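Local coordinates for protein cytosolic phospholipase A2 delta (Homo sapiens, PDB 5IZ5) that hydrolyses glycerophospholipids at the sn-2 position in a calcium-dependent manner, with a preference for linoleic acid there, at residues 323-328 with 806-811; 303-308 with 357-362. The protein carries 3 engineered substitutions. One frame throughout, in Å; residues are numbered along the deposited sequence.

Contact 1. Residues 323-328 with 806-811; sequences EVPVVG and TALKHR
Pro325 presses the carbons of its ring against the last turn of helix 797-810, and this is the compact part of the contact. Its CB lies 3.9 Å from the methyl CB of Ala807, and its CD meets CD1 of Leu808 at 3.7 Å. The leucine reaches that spot because its CG stands anti to its own backbone N (chi1 -164°); the same methyl also approaches the backbone of Glu323, with 3.4 Å between Leu808 CD1 and Glu323 O. Pro325 and Ala807 are both buried, and this patch is apolar packing, with the partly exposed Leu808 at its side.

The other flank is polar and looser. Arg811, the last modelled residue, is exposed, and its chain bends twice to run back over the 323-325 backbone. Its CD passes 3.8 Å from Pro325 CA, and its NH1 then donates the single hydrogen bond between the two segments, to Val324 O at 3.0 Å. That bond is bent, 147° at the hydrogen, and NH1 also lies 32° out of the carbonyl plane. Glu323 turns its carboxylate toward the end of the helix across the Leu808 side chain, with CG 3.7 Å from Leu808 CD1. How the carboxylate is seated there is doubtful, because OE2 is modelled impossibly close to a helix carbonyl. It does not pair with the arginine either: Glu323 OE2 and Arg811 NE are 6.0 Å apart.

The contact is plain packing in the catalytic domain, far from the annotated sites, joining the C-terminal helix to the chain that leads into strand 327-331. Asp671, just before strand 672-676, takes a hydrogen bond from Val326 N and touches the side chains of His810 and Arg811, while Pro325 also reaches Leu309 on helix 292-313.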
loop_
_atom_site.group_PDB
_atom_site.type_symbol
_atom_site.label_atom_id
_atom_site.label_comp_id
_atom_site.label_asym_id
_atom_site.label_seq_id
_atom_site.Cartn_x
_atom_site.Cartn_y
_atom_site.Cartn_z
ATOM N N GLU B 323 -31.076 5.781 11.505
ATOM C CA GLU B 323 -31.801 4.719 10.817
ATOM C C GLU B 323 -31.329 4.519 9.382
ATOM O O GLU B 323 -31.670 3.516 8.780
ATOM C CB GLU B 323 -33.298 5.014 10.858
ATOM C CG GLU B 323 -34.233 4.012 10.184
ATOM C CD GLU B 323 -34.008 2.580 10.635
ATOM O OE1 GLU B 323 -34.322 2.295 11.806
ATOM O OE2 GLU B 323 -33.530 1.741 9.833
ATOM N N VAL B 324 -30.530 5.443 8.848
ATOM C CA VAL B 324 -30.101 5.371 7.452
ATOM C C VAL B 324 -29.100 4.226 7.292
ATOM O O VAL B 324 -28.022 4.257 7.897
ATOM C CB VAL B 324 -29.455 6.693 6.962
ATOM C CG1 VAL B 324 -29.073 6.592 5.489
ATOM C CG2 VAL B 324 -30.413 7.860 7.159
ATOM N N PRO B 325 -29.451 3.207 6.488
ATOM C CA PRO B 325 -28.521 2.100 6.297
ATOM C C PRO B 325 -27.322 2.498 5.434
ATOM O O PRO B 325 -27.455 3.316 4.524
ATOM C CB PRO B 325 -29.373 1.051 5.582
ATOM C CG PRO B 325 -30.341 1.865 4.794
ATOM C CD PRO B 325 -30.671 3.037 5.676
ATOM N N VAL B 326 -26.162 1.932 5.751
ATOM C CA VAL B 326 -24.938 2.188 4.999
ATOM C C VAL B 326 -24.842 1.144 3.889
ATOM O O VAL B 326 -24.728 -0.055 4.149
ATOM C CB VAL B 326 -23.700 2.143 5.918
ATOM C CG1 VAL B 326 -22.422 2.405 5.131
ATOM C CG2 VAL B 326 -23.839 3.164 7.044
ATOM N N VAL B 327 -24.913 1.616 2.651
ATOM C CA VAL B 327 -24.905 0.752 1.476
ATOM C C VAL B 327 -23.596 0.937 0.712
ATOM O O VAL B 327 -23.155 2.062 0.499
ATOM C CB VAL B 327 -26.081 1.083 0.534
ATOM C CG1 VAL B 327 -26.032 0.227 -0.722
ATOM C CG2 VAL B 327 -27.412 0.888 1.254
ATOM N N GLY B 328 -22.993 -0.172 0.295
ATOM C CA GLY B 328 -21.751 -0.142 -0.471
ATOM C C GLY B 328 -21.868 -0.895 -1.781
ATOM O O GLY B 328 -22.591 -1.884 -1.876
ATOM N N THR B 806 -34.907 -4.556 4.429
ATOM C CA THR B 806 -34.337 -5.353 5.511
ATOM C C THR B 806 -33.198 -4.605 6.201
ATOM O O THR B 806 -33.119 -4.586 7.428
ATOM C CB THR B 806 -33.801 -6.697 5.000
ATOM O OG1 THR B 806 -34.799 -7.336 4.198
ATOM C CG2 THR B 806 -33.427 -7.603 6.161
ATOM N N ALA B 807 -32.327 -3.983 5.408
ATOM C CA ALA B 807 -31.232 -3.177 5.942
ATOM C C ALA B 807 -31.786 -2.073 6.830
ATOM O O ALA B 807 -31.234 -1.786 7.893
ATOM C CB ALA B 807 -30.406 -2.579 4.810
ATOM N N LEU B 808 -32.881 -1.463 6.381
ATOM C CA LEU B 808 -33.552 -0.413 7.135
ATOM C C LEU B 808 -34.065 -0.944 8.479
ATOM O O LEU B 808 -33.800 -0.353 9.518
ATOM C CB LEU B 808 -34.706 0.171 6.312
ATOM C CG LEU B 808 -35.286 1.508 6.756
ATOM C CD1 LEU B 808 -34.223 2.593 6.748
ATOM C CD2 LEU B 808 -36.437 1.894 5.840
ATOM N N LYS B 809 -34.764 -2.074 8.458
ATOM C CA LYS B 809 -35.296 -2.681 9.684
ATOM C C LYS B 809 -34.192 -2.966 10.690
ATOM O O LYS B 809 -34.317 -2.631 11.863
ATOM C CB LYS B 809 -36.041 -3.977 9.361
ATOM C CG LYS B 809 -37.370 -3.736 8.663
ATOM C CD LYS B 809 -38.031 -5.018 8.183
ATOM C CE LYS B 809 -38.870 -4.778 6.933
ATOM N NZ LYS B 809 -39.544 -6.023 6.475
ATOM N N HIS B 810 -33.111 -3.576 10.213
ATOM C CA HIS B 810 -31.955 -3.896 11.040
ATOM C C HIS B 810 -31.381 -2.669 11.750
ATOM O O HIS B 810 -30.916 -2.777 12.882
ATOM C CB HIS B 810 -30.889 -4.596 10.189
ATOM C CG HIS B 810 -29.535 -4.652 10.825
ATOM N ND1 HIS B 810 -28.412 -4.075 10.266
ATOM C CD2 HIS B 810 -29.129 -5.222 11.982
ATOM C CE1 HIS B 810 -27.373 -4.290 11.053
ATOM N NE2 HIS B 810 -27.780 -4.983 12.101
ATOM N N ARG B 811 -31.433 -1.510 11.096
ATOM C CA ARG B 811 -30.923 -0.271 11.683
ATOM C C ARG B 811 -31.957 0.458 12.537
ATOM O O ARG B 811 -32.842 -0.162 13.127
ATOM C CB ARG B 811 -30.405 0.667 10.592
ATOM C CG ARG B 811 -29.003 0.350 10.137
ATOM C CD ARG B 811 -28.218 1.624 10.015
ATOM N NE ARG B 811 -27.741 2.058 11.323
ATOM C CZ ARG B 811 -26.997 3.139 11.529
ATOM N NH1 ARG B 811 -26.633 3.920 10.514
ATOM N NH2 ARG B 811 -26.620 3.447 12.764
#

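Contact 2. Residues 303-308 with 357-362; sequences QVVAKA and CVTYFS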
loop_
_atom_site.group_PDB
_atom_site.type_symbol
_atom_site.label_atom_id
_atom_site.label_comp_id
_atom_site.label_asym_id
_atom_site.label_seq_id
_atom_site.Cartn_x
_atom_site.Cartn_y
_atom_site.Cartn_z
ATOM N N GLN B 303 -27.803 12.505 4.325
ATOM C CA GLN B 303 -28.957 13.324 3.956
ATOM C C GLN B 303 -29.443 12.968 2.562
ATOM O O GLN B 303 -30.646 12.820 2.343
ATOM C CB GLN B 303 -28.622 14.814 3.999
ATOM C CG GLN B 303 -28.687 15.405 5.402
ATOM C CD GLN B 303 -30.131 15.641 5.836
ATOM O OE1 GLN B 303 -30.756 16.629 5.441
ATOM N NE2 GLN B 303 -30.673 14.721 6.627
ATOM N N VAL B 304 -28.505 12.832 1.627
ATOM C CA VAL B 304 -28.844 12.476 0.249
ATOM C C VAL B 304 -29.417 11.060 0.195
ATOM O O VAL B 304 -30.361 10.795 -0.544
ATOM C CB VAL B 304 -27.630 12.600 -0.706
ATOM C CG1 VAL B 304 -27.993 12.145 -2.115
ATOM C CG2 VAL B 304 -27.121 14.038 -0.747
ATOM N N VAL B 305 -28.854 10.163 0.997
ATOM C CA VAL B 305 -29.327 8.778 1.064
ATOM C C VAL B 305 -30.722 8.678 1.692
ATOM O O VAL B 305 -31.585 7.960 1.183
ATOM C CB VAL B 305 -28.345 7.886 1.850
ATOM C CG1 VAL B 305 -28.916 6.492 2.054
ATOM C CG2 VAL B 305 -27.002 7.799 1.128
ATOM N N ALA B 306 -30.937 9.389 2.795
ATOM C CA ALA B 306 -32.242 9.401 3.471
ATOM C C ALA B 306 -33.353 9.810 2.507
ATOM O O ALA B 306 -34.398 9.158 2.433
ATOM C CB ALA B 306 -32.213 10.346 4.661
ATOM N N LYS B 307 -33.107 10.883 1.759
ATOM C CA LYS B 307 -34.059 11.376 0.765
ATOM C C LYS B 307 -34.303 10.340 -0.330
ATOM O O LYS B 307 -35.450 9.993 -0.619
ATOM C CB LYS B 307 -33.566 12.678 0.124
ATOM C CG LYS B 307 -34.646 13.733 -0.052
ATOM C CD LYS B 307 -34.303 14.711 -1.166
ATOM C CE LYS B 307 -34.388 14.053 -2.537
ATOM N NZ LYS B 307 -34.145 15.033 -3.629
ATOM N N ALA B 308 -33.225 9.847 -0.938
ATOM C CA ALA B 308 -33.336 8.878 -2.030
ATOM C C ALA B 308 -34.001 7.576 -1.579
ATOM O O ALA B 308 -34.708 6.937 -2.355
ATOM C CB ALA B 308 -31.964 8.590 -2.623
ATOM N N CYS B 357 -28.677 6.151 -3.006
ATOM C CA CYS B 357 -28.718 5.417 -1.742
ATOM C C CYS B 357 -27.366 4.805 -1.342
ATOM O O CYS B 357 -27.248 4.234 -0.260
ATOM C CB CYS B 357 -29.771 4.305 -1.811
ATOM S SG CYS B 357 -31.440 4.863 -2.233
ATOM N N VAL B 358 -26.348 4.927 -2.195
ATOM C CA VAL B 358 -25.051 4.287 -1.951
ATOM C C VAL B 358 -24.089 5.229 -1.235
ATOM O O VAL B 358 -23.866 6.352 -1.683
ATOM C CB VAL B 358 -24.406 3.824 -3.273
ATOM C CG1 VAL B 358 -23.051 3.168 -3.021
ATOM C CG2 VAL B 358 -25.333 2.865 -4.005
ATOM N N THR B 359 -23.509 4.761 -0.135
ATOM C CA THR B 359 -22.536 5.546 0.628
ATOM C C THR B 359 -21.096 5.291 0.165
ATOM O O THR B 359 -20.334 6.239 -0.045
ATOM C CB THR B 359 -22.661 5.270 2.141
ATOM O OG1 THR B 359 -23.928 5.751 2.601
ATOM C CG2 THR B 359 -21.555 5.970 2.932
ATOM N N TYR B 360 -20.739 4.017 -0.006
ATOM C CA TYR B 360 -19.369 3.626 -0.345
ATOM C C TYR B 360 -19.275 2.911 -1.689
ATOM O O TYR B 360 -20.180 2.177 -2.081
ATOM C CB TYR B 360 -18.817 2.711 0.734
ATOM C CG TYR B 360 -18.594 3.376 2.073
ATOM C CD1 TYR B 360 -17.656 4.388 2.219
ATOM C CD2 TYR B 360 -19.301 2.968 3.199
ATOM C CE1 TYR B 360 -17.436 4.990 3.446
ATOM C CE2 TYR B 360 -19.088 3.560 4.432
ATOM C CZ TYR B 360 -18.157 4.572 4.552
ATOM O OH TYR B 360 -17.921 5.159 5.774
ATOM N N PHE B 361 -18.158 3.116 -2.380
ATOM C CA PHE B 361 -17.942 2.549 -3.711
ATOM C C PHE B 361 -16.483 2.083 -3.785
ATOM O O PHE B 361 -15.576 2.898 -3.943
ATOM C CB PHE B 361 -18.299 3.615 -4.760
ATOM C CG PHE B 361 -18.175 3.174 -6.203
ATOM C CD1 PHE B 361 -17.874 1.863 -6.566
ATOM C CD2 PHE B 361 -18.385 4.102 -7.215
ATOM C CE1 PHE B 361 -17.763 1.509 -7.902
ATOM C CE2 PHE B 361 -18.284 3.751 -8.548
ATOM C CZ PHE B 361 -17.972 2.449 -8.893
ATOM N N SER B 362 -16.270 0.774 -3.629
ATOM C CA SER B 362 -14.926 0.188 -3.646
ATOM C C SER B 362 -14.654 -0.583 -4.935
ATOM O O SER B 362 -15.566 -1.161 -5.549
ATOM C CB SER B 362 -14.699 -0.731 -2.442
ATOM O OG SER B 362 -15.394 -1.956 -2.587
#
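Val305 spreads both its methyls over the carbonyl oxygen of Cys357, with CG1 at 3.6 Å and CG2 at 3.8 Å from Cys357 O. The contact belongs to the alpha/beta core of the catalytic domain: helix 292-313 lies against the lead-in to strand 360-363, the second strand of a beta-alpha-beta crossover formed with strand 327-331 and helix 335-351. Just beyond that strand comes the nucleophile Ser365, although the packing itself lies well away from the active site.

One helical turn later, the methyl of Ala308 faces the cysteine. Cys357 holds SG anti to its own carbonyl carbon (chi1 -56°), which turns the sulfur toward the helix while its carbonyl oxygen lies under Val305. Val305 and Ala308, on one face of the helix, both pack on Cys357 by van der Waals contact, with no hydrogen bond across the two segments. Elsewhere on the same helix, Arg301 does supply one, from NH2 to Val358 O, and Leu309 adds to the cover over Cys357. Within the segment, the sulfur lies against a single residue: Cys357 SG is 3.8 Å from Ala308 CB and the same distance from Ala308 C.

The two contacts have their centres about 11 Å apart, on the same side of the chain's centre, within the catalytic domain. Their segments alternate along the chain: 303-308, 323-328, 357-362 and finally 806-811. Strands 327-331 and 360-363 are parallel neighbours in the mixed sheet, and where they begin, Val327 O probably accepts hydrogen bonds from Thr359 N (2.8 Å) and Tyr360 N (3.1 Å). Helix 292-313, part of contact 2, also touches contact 1, with Val305 CG1 3.4 Å from Val324 CG1. Together they pack the first helix of the chain and its last one against the lead-ins to two core strands, which lead on to the substrate-binding Gly334 and Gly335 and to the nucleophile Ser365.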